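Side-chain contacts in beta-lactamase (Nostoc sp., PDB 6NHS), which probably hydrolyses beta-lactam antibiotics as a class D serine beta-lactamase of the penicillin-binding protein superfamily: residues 64-69 with 114-119; 73-78 with 180-185; 170-175 with 218-223. All blocks are in the same frame, centred on the assembly; numbering follows the deposited sequence.

Contact 1 of 3, residues 64-69 with 114-119; sequences TFKIFN and WFYQVL. With FMT (formic acid), chain K.
Lys66 and Tyr116 both turn CG away from their own carbonyl carbon, to the side of the backbone N (chi1 -71° in the lysine), and this lays the lysine chain over one face of the ring, the two side chains crossing at about a right angle. CG of Lys66 sits 3.6 Å from the centroid of the Tyr116 ring, almost on its normal, in a CH-pi contact. CD stays over that face and CE passes the rim, 3.4 Å from CD2 of Tyr116. A bend at chi4 (73°) then carries NZ to formic acid, probably from the crystallisation liquor, and the bond from NZ to its O2 measures 2.6 Å. Ser63 OG is hydrogen-bonded to both NZ and this molecule. Asn69 comes in at the rim of the same ring instead, its CG in the ring plane, with amide and ring planes 54° apart. Its ND2 donates a weak hydrogen bond of 3.3 Å to the backbone O of Tyr116, while OD1 lies 4.2 Å from CB of Leu119. The phenol is tied at its far end too, since Tyr116 OH is hydrogen-bonded to Ser70 OG. All four touching residues are buried. The tyrosine of helix 113-123 flanks the lysine three residues after Ser63, consistent with the Ser-Xaa-Xaa-Lys motif that opens the active-site helix in penicillin-binding proteins and serine beta-lactamases.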
loop_
_atom_site.group_PDB
_atom_site.type_symbol
_atom_site.label_atom_id
_atom_site.label_comp_id
_atom_site.label_asym_id
_atom_site.label_seq_id
_atom_site.Cartn_x
_atom_site.Cartn_y
_atom_site.Cartn_z
ATOM N N THR A 64 2.529 -2.566 1.503
ATOM C CA THR A 64 1.266 -1.918 1.154
ATOM C C THR A 64 0.187 -2.214 2.182
ATOM O O THR A 64 -0.786 -1.458 2.290
ATOM C CB THR A 64 0.766 -2.338 -0.239
ATOM O OG1 THR A 64 0.400 -3.727 -0.250
ATOM C CG2 THR A 64 1.821 -2.070 -1.282
ATOM N N PHE A 65 0.345 -3.296 2.942
ATOM C CA PHE A 65 -0.604 -3.619 3.998
ATOM C C PHE A 65 -0.600 -2.578 5.106
ATOM O O PHE A 65 -1.558 -2.519 5.884
ATOM C CB PHE A 65 -0.291 -5.006 4.567
ATOM C CG PHE A 65 -1.312 -5.502 5.550
ATOM C CD1 PHE A 65 -2.585 -5.845 5.127
ATOM C CD2 PHE A 65 -0.996 -5.624 6.895
ATOM C CE1 PHE A 65 -3.536 -6.299 6.028
ATOM C CE2 PHE A 65 -1.938 -6.077 7.807
ATOM C CZ PHE A 65 -3.214 -6.418 7.370
ATOM N N LYS A 66 0.447 -1.747 5.189
ATOM C CA LYS A 66 0.489 -0.707 6.215
ATOM C C LYS A 66 -0.700 0.241 6.107
ATOM O O LYS A 66 -1.108 0.832 7.114
ATOM C CB LYS A 66 1.799 0.085 6.125
ATOM C CG LYS A 66 3.039 -0.682 6.568
ATOM C CD LYS A 66 4.261 0.245 6.605
ATOM C CE LYS A 66 5.461 -0.426 7.270
ATOM N NZ LYS A 66 6.097 -1.471 6.426
ATOM N N ILE A 67 -1.264 0.405 4.906
ATOM C CA ILE A 67 -2.448 1.252 4.758
ATOM C C ILE A 67 -3.614 0.667 5.545
ATOM O O ILE A 67 -4.247 1.353 6.356
ATOM C CB ILE A 67 -2.807 1.432 3.273
ATOM C CG1 ILE A 67 -1.669 2.126 2.513
ATOM C CG2 ILE A 67 -4.116 2.212 3.137
ATOM C CD1 ILE A 67 -1.852 2.090 0.983
ATOM N N PHE A 68 -3.904 -0.618 5.321
ATOM C CA PHE A 68 -4.964 -1.298 6.063
ATOM C C PHE A 68 -4.640 -1.366 7.552
ATOM O O PHE A 68 -5.490 -1.076 8.401
ATOM C CB PHE A 68 -5.168 -2.698 5.488
ATOM C CG PHE A 68 -6.227 -3.499 6.191
ATOM C CD1 PHE A 68 -5.917 -4.260 7.305
ATOM C CD2 PHE A 68 -7.534 -3.497 5.728
ATOM C CE1 PHE A 68 -6.896 -5.002 7.955
ATOM C CE2 PHE A 68 -8.514 -4.241 6.369
ATOM C CZ PHE A 68 -8.192 -4.986 7.486
ATOM N N ASN A 69 -3.404 -1.755 7.886
ATOM C CA ASN A 69 -3.011 -1.906 9.286
ATOM C C ASN A 69 -3.153 -0.591 10.051
ATOM O O ASN A 69 -3.583 -0.582 11.211
ATOM C CB ASN A 69 -1.570 -2.424 9.354
ATOM C CG ASN A 69 -1.283 -3.256 10.604
ATOM O OD1 ASN A 69 -2.095 -3.327 11.528
ATOM N ND2 ASN A 69 -0.110 -3.892 10.628
ATOM N N TRP A 114 8.827 -3.281 12.163
ATOM C CA TRP A 114 8.637 -3.663 13.562
ATOM C C TRP A 114 7.520 -2.859 14.223
ATOM O O TRP A 114 6.791 -3.395 15.063
ATOM C CB TRP A 114 9.945 -3.527 14.350
ATOM C CG TRP A 114 10.445 -2.114 14.589
ATOM C CD1 TRP A 114 11.473 -1.492 13.936
ATOM C CD2 TRP A 114 9.960 -1.171 15.560
ATOM N NE1 TRP A 114 11.650 -0.220 14.433
ATOM C CE2 TRP A 114 10.736 0.003 15.428
ATOM C CE3 TRP A 114 8.954 -1.207 16.532
ATOM C CZ2 TRP A 114 10.530 1.130 16.225
ATOM C CZ3 TRP A 114 8.748 -0.084 17.324
ATOM C CH2 TRP A 114 9.530 1.069 17.164
ATOM N N PHE A 115 7.367 -1.585 13.851
ATOM C CA PHE A 115 6.278 -0.761 14.376
ATOM C C PHE A 115 4.927 -1.387 14.052
ATOM O O PHE A 115 4.060 -1.531 14.924
ATOM C CB PHE A 115 6.393 0.652 13.786
ATOM C CG PHE A 115 5.408 1.653 14.350
ATOM C CD1 PHE A 115 4.122 1.761 13.833
ATOM C CD2 PHE A 115 5.789 2.525 15.363
ATOM C CE1 PHE A 115 3.224 2.695 14.342
ATOM C CE2 PHE A 115 4.901 3.464 15.867
ATOM C CZ PHE A 115 3.623 3.550 15.359
ATOM N N TYR A 116 4.741 -1.803 12.801
ATOM C CA TYR A 116 3.465 -2.375 12.395
ATOM C C TYR A 116 3.273 -3.793 12.909
ATOM O O TYR A 116 2.130 -4.245 13.026
ATOM C CB TYR A 116 3.354 -2.308 10.876
ATOM C CG TYR A 116 2.934 -0.933 10.425
ATOM C CD1 TYR A 116 1.597 -0.636 10.228
ATOM C CD2 TYR A 116 3.870 0.079 10.240
ATOM C CE1 TYR A 116 1.198 0.618 9.833
ATOM C CE2 TYR A 116 3.481 1.345 9.849
ATOM C CZ TYR A 116 2.141 1.606 9.644
ATOM O OH TYR A 116 1.731 2.854 9.244
ATOM N N GLN A 117 4.355 -4.502 13.236
ATOM C CA GLN A 117 4.193 -5.795 13.889
ATOM C C GLN A 117 3.652 -5.629 15.306
ATOM O O GLN A 117 2.831 -6.436 15.761
ATOM C CB GLN A 117 5.518 -6.551 13.889
ATOM C CG GLN A 117 5.916 -7.073 12.508
ATOM C CD GLN A 117 7.275 -7.743 12.522
ATOM O OE1 GLN A 117 8.256 -7.168 12.992
ATOM N NE2 GLN A 117 7.335 -8.971 12.031
ATOM N N VAL A 118 4.091 -4.587 16.021
ATOM C CA VAL A 118 3.499 -4.291 17.327
ATOM C C VAL A 118 2.011 -3.997 17.172
ATOM O O VAL A 118 1.177 -4.513 17.925
ATOM C CB VAL A 118 4.228 -3.116 18.007
ATOM C CG1 VAL A 118 3.524 -2.742 19.315
ATOM C CG2 VAL A 118 5.694 -3.453 18.260
ATOM N N LEU A 119 1.658 -3.166 16.183
ATOM C CA LEU A 119 0.252 -2.819 15.981
ATOM C C LEU A 119 -0.590 -4.065 15.744
ATOM O O LEU A 119 -1.666 -4.216 16.332
ATOM C CB LEU A 119 0.106 -1.852 14.807
ATOM C CG LEU A 119 0.765 -0.471 14.932
ATOM C CD1 LEU A 119 0.428 0.369 13.707
ATOM C CD2 LEU A 119 0.312 0.250 16.205
HETATM C C FMT K . 5.301 -4.200 7.413
HETATM O O1 FMT K . 4.402 -3.576 7.920
HETATM O O2 FMT K . 5.653 -3.987 6.252
#

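Contact 2 of 3, residues 73-78 with 180-185; sequences ALETGV and QRTLDL. With FMT (formic acid), chain I.
Helices 65-76 and 180-189 come closest at Leu74 and Thr182, whose CA atoms are 6.0 Å apart, shortly before Gly77, which with positive phi is the first residue beyond the helix. The contact joins two helices of the helical part of the serine beta-lactamase fold, at the C-terminal end of the helix that probably carries the Ser-Xaa-Xaa-Lys motif at its start. Leu74 supplies the apolar half: its CD1 lies 3.9 Å from CB of Leu185, and its CB faces CG2 of Thr182. In Thr182, OG1 lies anti to the carbonyl carbon (chi1 -63°), which puts CG2 anti to the backbone N and against Leu74. Glu75, bending at chi2 (66°), crosses the threonine at about a right angle, and OE1 ends 2.6 Å from Thr182 OG1. OE1 also accepts the backbone N-H of Ser179, so one carboxylate oxygen meets both Thr182 and the residue just before helix 180-189. Thr182 OG1 is bonded to Ser179 OG as well, and lies 2.8 Å from O1 of a formic acid molecule, probably from the crystallisation liquor. That O1 lies at the edge of the extended Arg181's guanidinium, near its plane, and takes a hydrogen bond of 2.7 Å from NH1. A water accepts from the same NH1 at 3.2 Å while lying 2.7 Å from the carbonyl O of Leu74.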
loop_
_atom_site.group_PDB
_atom_site.type_symbol
_atom_site.label_atom_id
_atom_site.label_comp_id
_atom_site.label_asym_id
_atom_site.label_seq_id
_atom_site.Cartn_x
_atom_site.Cartn_y
_atom_site.Cartn_z
ATOM N N ALA A 73 -5.475 -0.108 13.354
ATOM C CA ALA A 73 -4.762 0.246 14.578
ATOM C C ALA A 73 -5.342 1.507 15.201
ATOM O O ALA A 73 -5.576 1.564 16.412
ATOM C CB ALA A 73 -3.271 0.424 14.282
ATOM N N LEU A 74 -5.577 2.532 14.384
ATOM C CA LEU A 74 -6.175 3.764 14.891
ATOM C C LEU A 74 -7.621 3.546 15.312
ATOM O O LEU A 74 -8.051 4.054 16.354
ATOM C CB LEU A 74 -6.087 4.866 13.831
ATOM C CG LEU A 74 -4.676 5.431 13.621
ATOM C CD1 LEU A 74 -4.592 6.172 12.272
ATOM C CD2 LEU A 74 -4.268 6.345 14.780
ATOM N N GLU A 75 -8.388 2.797 14.515
ATOM C CA GLU A 75 -9.799 2.604 14.829
ATOM C C GLU A 75 -9.981 1.850 16.142
ATOM O O GLU A 75 -10.852 2.200 16.948
ATOM C CB GLU A 75 -10.504 1.865 13.691
ATOM C CG GLU A 75 -12.017 1.859 13.823
ATOM C CD GLU A 75 -12.621 3.245 13.687
ATOM O OE1 GLU A 75 -11.997 4.117 13.044
ATOM O OE2 GLU A 75 -13.725 3.467 14.218
ATOM N N THR A 76 -9.184 0.799 16.365
ATOM C CA THR A 76 -9.261 0.038 17.607
ATOM C C THR A 76 -8.618 0.768 18.770
ATOM O O THR A 76 -8.843 0.390 19.923
ATOM C CB THR A 76 -8.577 -1.324 17.459
ATOM O OG1 THR A 76 -7.209 -1.128 17.068
ATOM C CG2 THR A 76 -9.298 -2.192 16.420
ATOM N N GLY A 77 -7.796 1.773 18.493
ATOM C CA GLY A 77 -7.155 2.522 19.548
ATOM C C GLY A 77 -5.897 1.902 20.104
ATOM O O GLY A 77 -5.439 2.325 21.172
ATOM N N VAL A 78 -5.302 0.920 19.415
ATOM C CA VAL A 78 -4.039 0.385 19.912
ATOM C C VAL A 78 -2.908 1.378 19.682
ATOM O O VAL A 78 -1.841 1.255 20.297
ATOM C CB VAL A 78 -3.717 -0.989 19.288
ATOM C CG1 VAL A 78 -4.919 -1.967 19.458
ATOM C CG2 VAL A 78 -3.304 -0.854 17.844
ATOM N N GLN A 180 -14.330 9.068 10.603
ATOM C CA GLN A 180 -13.740 10.171 9.844
ATOM C C GLN A 180 -12.373 10.561 10.399
ATOM O O GLN A 180 -11.456 10.901 9.639
ATOM C CB GLN A 180 -14.682 11.376 9.849
ATOM C CG GLN A 180 -14.236 12.512 8.932
ATOM C CD GLN A 180 -14.205 12.097 7.471
ATOM O OE1 GLN A 180 -15.222 11.702 6.910
ATOM N NE2 GLN A 180 -13.030 12.172 6.854
ATOM N N ARG A 181 -12.216 10.521 11.724
ATOM C CA ARG A 181 -10.916 10.810 12.322
ATOM C C ARG A 181 -9.861 9.822 11.840
ATOM O O ARG A 181 -8.754 10.214 11.458
ATOM C CB ARG A 181 -11.029 10.779 13.847
ATOM C CG ARG A 181 -9.704 10.916 14.586
ATOM C CD ARG A 181 -9.912 10.711 16.080
ATOM N NE ARG A 181 -8.687 10.938 16.843
ATOM C CZ ARG A 181 -7.784 9.999 17.110
ATOM N NH1 ARG A 181 -7.962 8.757 16.676
ATOM N NH2 ARG A 181 -6.701 10.303 17.810
ATOM N N THR A 182 -10.189 8.529 11.858
ATOM C CA THR A 182 -9.259 7.514 11.372
ATOM C C THR A 182 -8.894 7.761 9.914
ATOM O O THR A 182 -7.716 7.701 9.538
ATOM C CB THR A 182 -9.867 6.119 11.537
ATOM O OG1 THR A 182 -10.079 5.847 12.926
ATOM C CG2 THR A 182 -8.937 5.059 10.955
ATOM N N LEU A 183 -9.897 8.047 9.077
ATOM C CA LEU A 183 -9.637 8.315 7.663
ATOM C C LEU A 183 -8.731 9.526 7.490
ATOM O O LEU A 183 -7.785 9.498 6.695
ATOM C CB LEU A 183 -10.952 8.545 6.914
ATOM C CG LEU A 183 -12.012 7.451 6.960
ATOM C CD1 LEU A 183 -13.238 7.865 6.149
ATOM C CD2 LEU A 183 -11.438 6.137 6.456
ATOM N N ASP A 184 -9.034 10.615 8.205
ATOM C CA ASP A 184 -8.236 11.831 8.088
ATOM C C ASP A 184 -6.775 11.569 8.428
ATOM O O ASP A 184 -5.871 12.058 7.740
ATOM C CB ASP A 184 -8.790 12.922 9.010
ATOM C CG ASP A 184 -10.106 13.505 8.520
ATOM O OD1 ASP A 184 -10.494 13.251 7.361
ATOM O OD2 ASP A 184 -10.751 14.217 9.311
ATOM N N LEU A 185 -6.520 10.810 9.495
ATOM C CA LEU A 185 -5.139 10.571 9.907
ATOM C C LEU A 185 -4.402 9.720 8.881
ATOM O O LEU A 185 -3.272 10.038 8.497
ATOM C CB LEU A 185 -5.107 9.912 11.288
ATOM C CG LEU A 185 -5.602 10.776 12.448
ATOM C CD1 LEU A 185 -5.686 9.955 13.735
ATOM C CD2 LEU A 185 -4.701 11.988 12.634
HETATM C C FMT I . -10.616 6.717 16.048
HETATM O O1 FMT I . -9.818 7.334 15.337
HETATM O O2 FMT I . -11.844 6.843 15.999
HETATM O O HOH W 1 -6.837 6.026 17.778
#

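Contact 3 of 3, residues 170-175 with 218-223; sequences RLHRKE and VGYLEQ
The imidazole of His172 turns an edge toward the face of the Tyr220 ring, the two planes standing at 77° and the centroids 5.1 Å apart in an edge-to-face pair. CD2 of His172 does the touching, 3.7 Å from CE1 of Tyr220, and the phenol OH lies at the imidazole edge, in its plane. Also near that plane is OE2 of Glu222, 3.6 Å from NE2 of His172; no hydrogen bond links them, and the carboxylate stands 82° to the ring. The other oxygen of Glu222, OE1, takes part in a salt bridge with Arg201 on the neighbouring strand, the stronger polar partner of the acid. Tyr220 reaches the histidine with CG lying between its backbone N and carbonyl carbon (chi1 60°), and it also meets the ring of Phe229. The strand 213-223 belongs to the antiparallel sheet of the serine beta-lactamase fold, and its Tyr220 and Glu222 meet His172, the last residue of helix 161-172, with Gln187 of helix 180-189 touching both aromatic residues. That helix end is finished by a Schellman motif in which Lys174 has positive phi: Glu175 N bonds to Arg170 O and Lys174 N to Leu171 O. Across the turn the carboxylate of Glu175 is shared by two arginines in salt bridges, OE1 with Arg170 NE at 3.1 Å and OE2 with Arg173 NH1.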
loop_
_atom_site.group_PDB
_atom_site.type_symbol
_atom_site.label_atom_id
_atom_site.label_comp_id
_atom_site.label_asym_id
_atom_site.label_seq_id
_atom_site.Cartn_x
_atom_site.Cartn_y
_atom_site.Cartn_z
ATOM N N ARG A 170 -13.040 2.301 -1.994
ATOM C CA ARG A 170 -14.020 2.211 -0.911
ATOM C C ARG A 170 -13.591 3.033 0.295
ATOM O O ARG A 170 -14.421 3.679 0.947
ATOM C CB ARG A 170 -14.224 0.756 -0.499
ATOM C CG ARG A 170 -14.911 -0.105 -1.563
ATOM C CD ARG A 170 -15.263 -1.448 -0.968
ATOM N NE ARG A 170 -16.444 -1.370 -0.109
ATOM C CZ ARG A 170 -16.690 -2.204 0.897
ATOM N NH1 ARG A 170 -15.825 -3.168 1.187
ATOM N NH2 ARG A 170 -17.800 -2.069 1.616
ATOM N N LEU A 171 -12.303 2.975 0.634
ATOM C CA LEU A 171 -11.764 3.827 1.684
ATOM C C LEU A 171 -12.094 5.291 1.417
ATOM O O LEU A 171 -12.637 5.990 2.280
ATOM C CB LEU A 171 -10.255 3.618 1.774
ATOM C CG LEU A 171 -9.510 4.359 2.883
ATOM C CD1 LEU A 171 -10.001 3.863 4.227
ATOM C CD2 LEU A 171 -8.010 4.163 2.742
ATOM N N HIS A 172 -11.803 5.755 0.200
ATOM C CA HIS A 172 -11.907 7.175 -0.113
ATOM C C HIS A 172 -13.349 7.666 -0.096
ATOM O O HIS A 172 -13.596 8.840 0.208
ATOM C CB HIS A 172 -11.260 7.448 -1.471
ATOM C CG HIS A 172 -11.116 8.903 -1.790
ATOM N ND1 HIS A 172 -12.100 9.625 -2.428
ATOM C CD2 HIS A 172 -10.102 9.769 -1.560
ATOM C CE1 HIS A 172 -11.699 10.874 -2.579
ATOM N NE2 HIS A 172 -10.490 10.987 -2.062
ATOM N N ARG A 173 -14.316 6.811 -0.416
ATOM C CA ARG A 173 -15.706 7.245 -0.393
ATOM C C ARG A 173 -16.405 6.877 0.915
ATOM O O ARG A 173 -17.638 6.916 0.988
ATOM C CB ARG A 173 -16.463 6.700 -1.609
ATOM C CG ARG A 173 -16.872 5.265 -1.536
ATOM C CD ARG A 173 -17.464 4.801 -2.864
ATOM N NE ARG A 173 -18.402 5.761 -3.446
ATOM C CZ ARG A 173 -19.714 5.767 -3.222
ATOM N NH1 ARG A 173 -20.262 4.865 -2.417
ATOM N NH2 ARG A 173 -20.480 6.682 -3.802
ATOM N N LYS A 174 -15.634 6.530 1.951
ATOM C CA LYS A 174 -16.138 6.423 3.323
ATOM C C LYS A 174 -17.138 5.274 3.477
ATOM O O LYS A 174 -18.130 5.389 4.200
ATOM C CB LYS A 174 -16.746 7.753 3.782
ATOM C CG LYS A 174 -15.817 8.945 3.534
ATOM C CD LYS A 174 -16.421 10.267 3.977
ATOM C CE LYS A 174 -15.472 11.420 3.648
ATOM N NZ LYS A 174 -15.885 12.702 4.282
ATOM N N GLU A 175 -16.872 4.156 2.801
ATOM C CA GLU A 175 -17.710 2.968 2.910
ATOM C C GLU A 175 -17.208 1.973 3.944
ATOM O O GLU A 175 -17.974 1.094 4.364
ATOM C CB GLU A 175 -17.799 2.247 1.565
ATOM C CG GLU A 175 -18.588 2.964 0.510
ATOM C CD GLU A 175 -18.751 2.122 -0.741
ATOM O OE1 GLU A 175 -18.342 0.943 -0.722
ATOM O OE2 GLU A 175 -19.291 2.638 -1.738
ATOM N N VAL A 218 1.026 1.483 -4.639
ATOM C CA VAL A 218 -0.421 1.649 -4.722
ATOM C C VAL A 218 -0.802 2.941 -4.015
ATOM O O VAL A 218 -0.087 3.415 -3.130
ATOM C CB VAL A 218 -1.190 0.446 -4.111
ATOM C CG1 VAL A 218 -0.616 -0.858 -4.617
ATOM C CG2 VAL A 218 -1.144 0.489 -2.583
ATOM N N GLY A 219 -1.925 3.520 -4.423
ATOM C CA GLY A 219 -2.354 4.776 -3.822
ATOM C C GLY A 219 -3.348 5.485 -4.722
ATOM O O GLY A 219 -4.077 4.849 -5.483
ATOM N N TYR A 220 -3.370 6.816 -4.613
ATOM C CA TYR A 220 -4.244 7.582 -5.485
ATOM C C TYR A 220 -3.740 9.010 -5.620
ATOM O O TYR A 220 -3.085 9.555 -4.726
ATOM C CB TYR A 220 -5.703 7.565 -5.003
ATOM C CG TYR A 220 -5.966 8.139 -3.622
ATOM C CD1 TYR A 220 -6.235 9.492 -3.452
ATOM C CD2 TYR A 220 -5.985 7.321 -2.496
ATOM C CE1 TYR A 220 -6.500 10.019 -2.198
ATOM C CE2 TYR A 220 -6.252 7.839 -1.237
ATOM C CZ TYR A 220 -6.509 9.186 -1.096
ATOM O OH TYR A 220 -6.777 9.717 0.146
ATOM N N LEU A 221 -4.068 9.601 -6.760
ATOM C CA LEU A 221 -3.653 10.941 -7.127
ATOM C C LEU A 221 -4.879 11.837 -7.170
ATOM O O LEU A 221 -5.871 11.502 -7.828
ATOM C CB LEU A 221 -2.955 10.924 -8.488
ATOM C CG LEU A 221 -2.631 12.265 -9.134
ATOM C CD1 LEU A 221 -1.518 12.979 -8.352
ATOM C CD2 LEU A 221 -2.252 12.046 -10.597
ATOM N N GLU A 222 -4.817 12.962 -6.464
ATOM C CA GLU A 222 -5.845 13.991 -6.543
ATOM C C GLU A 222 -5.349 15.106 -7.454
ATOM O O GLU A 222 -4.353 15.770 -7.144
ATOM C CB GLU A 222 -6.195 14.536 -5.159
ATOM C CG GLU A 222 -6.927 13.533 -4.273
ATOM C CD GLU A 222 -7.060 14.024 -2.841
ATOM O OE1 GLU A 222 -6.220 14.844 -2.419
ATOM O OE2 GLU A 222 -8.000 13.593 -2.142
ATOM N N GLN A 223 -6.045 15.306 -8.572
ATOM C CA GLN A 223 -5.658 16.315 -9.547
ATOM C C GLN A 223 -6.865 16.636 -10.415
ATOM O O GLN A 223 -7.671 15.748 -10.711
ATOM C CB GLN A 223 -4.484 15.834 -10.410
ATOM C CG GLN A 223 -3.897 16.898 -11.333
ATOM C CD GLN A 223 -2.546 16.498 -11.899
ATOM O OE1 GLN A 223 -2.092 15.369 -11.724
ATOM N NE2 GLN A 223 -1.884 17.436 -12.559
#

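Contacts 1 and 2 sit on the same helix, 65-76, with centres about 13 Å apart: contact 1 takes its N-terminal turns, with Lys66 next to Ser63 in the probable active site, and contact 2 its C-terminal end. They meet where Leu119 CD1 packs on Ala73 CB at 3.7 Å. Contact 3 lies about 16 Å, centre to centre, from contact 2, and the two are joined by consecutive helices; Leu183 CD2 packs at 3.5 Å on Leu171 CD1, and Lys174 NZ probably bonds Gln180 OE1 at 2.9 Å. The centres of contacts 1 and 3 are about 19 Å apart, yet Val218, at the start of strand segment 218-223, packs on Ile67 of the active-site helix (CG2 to CD1 4.0 Å).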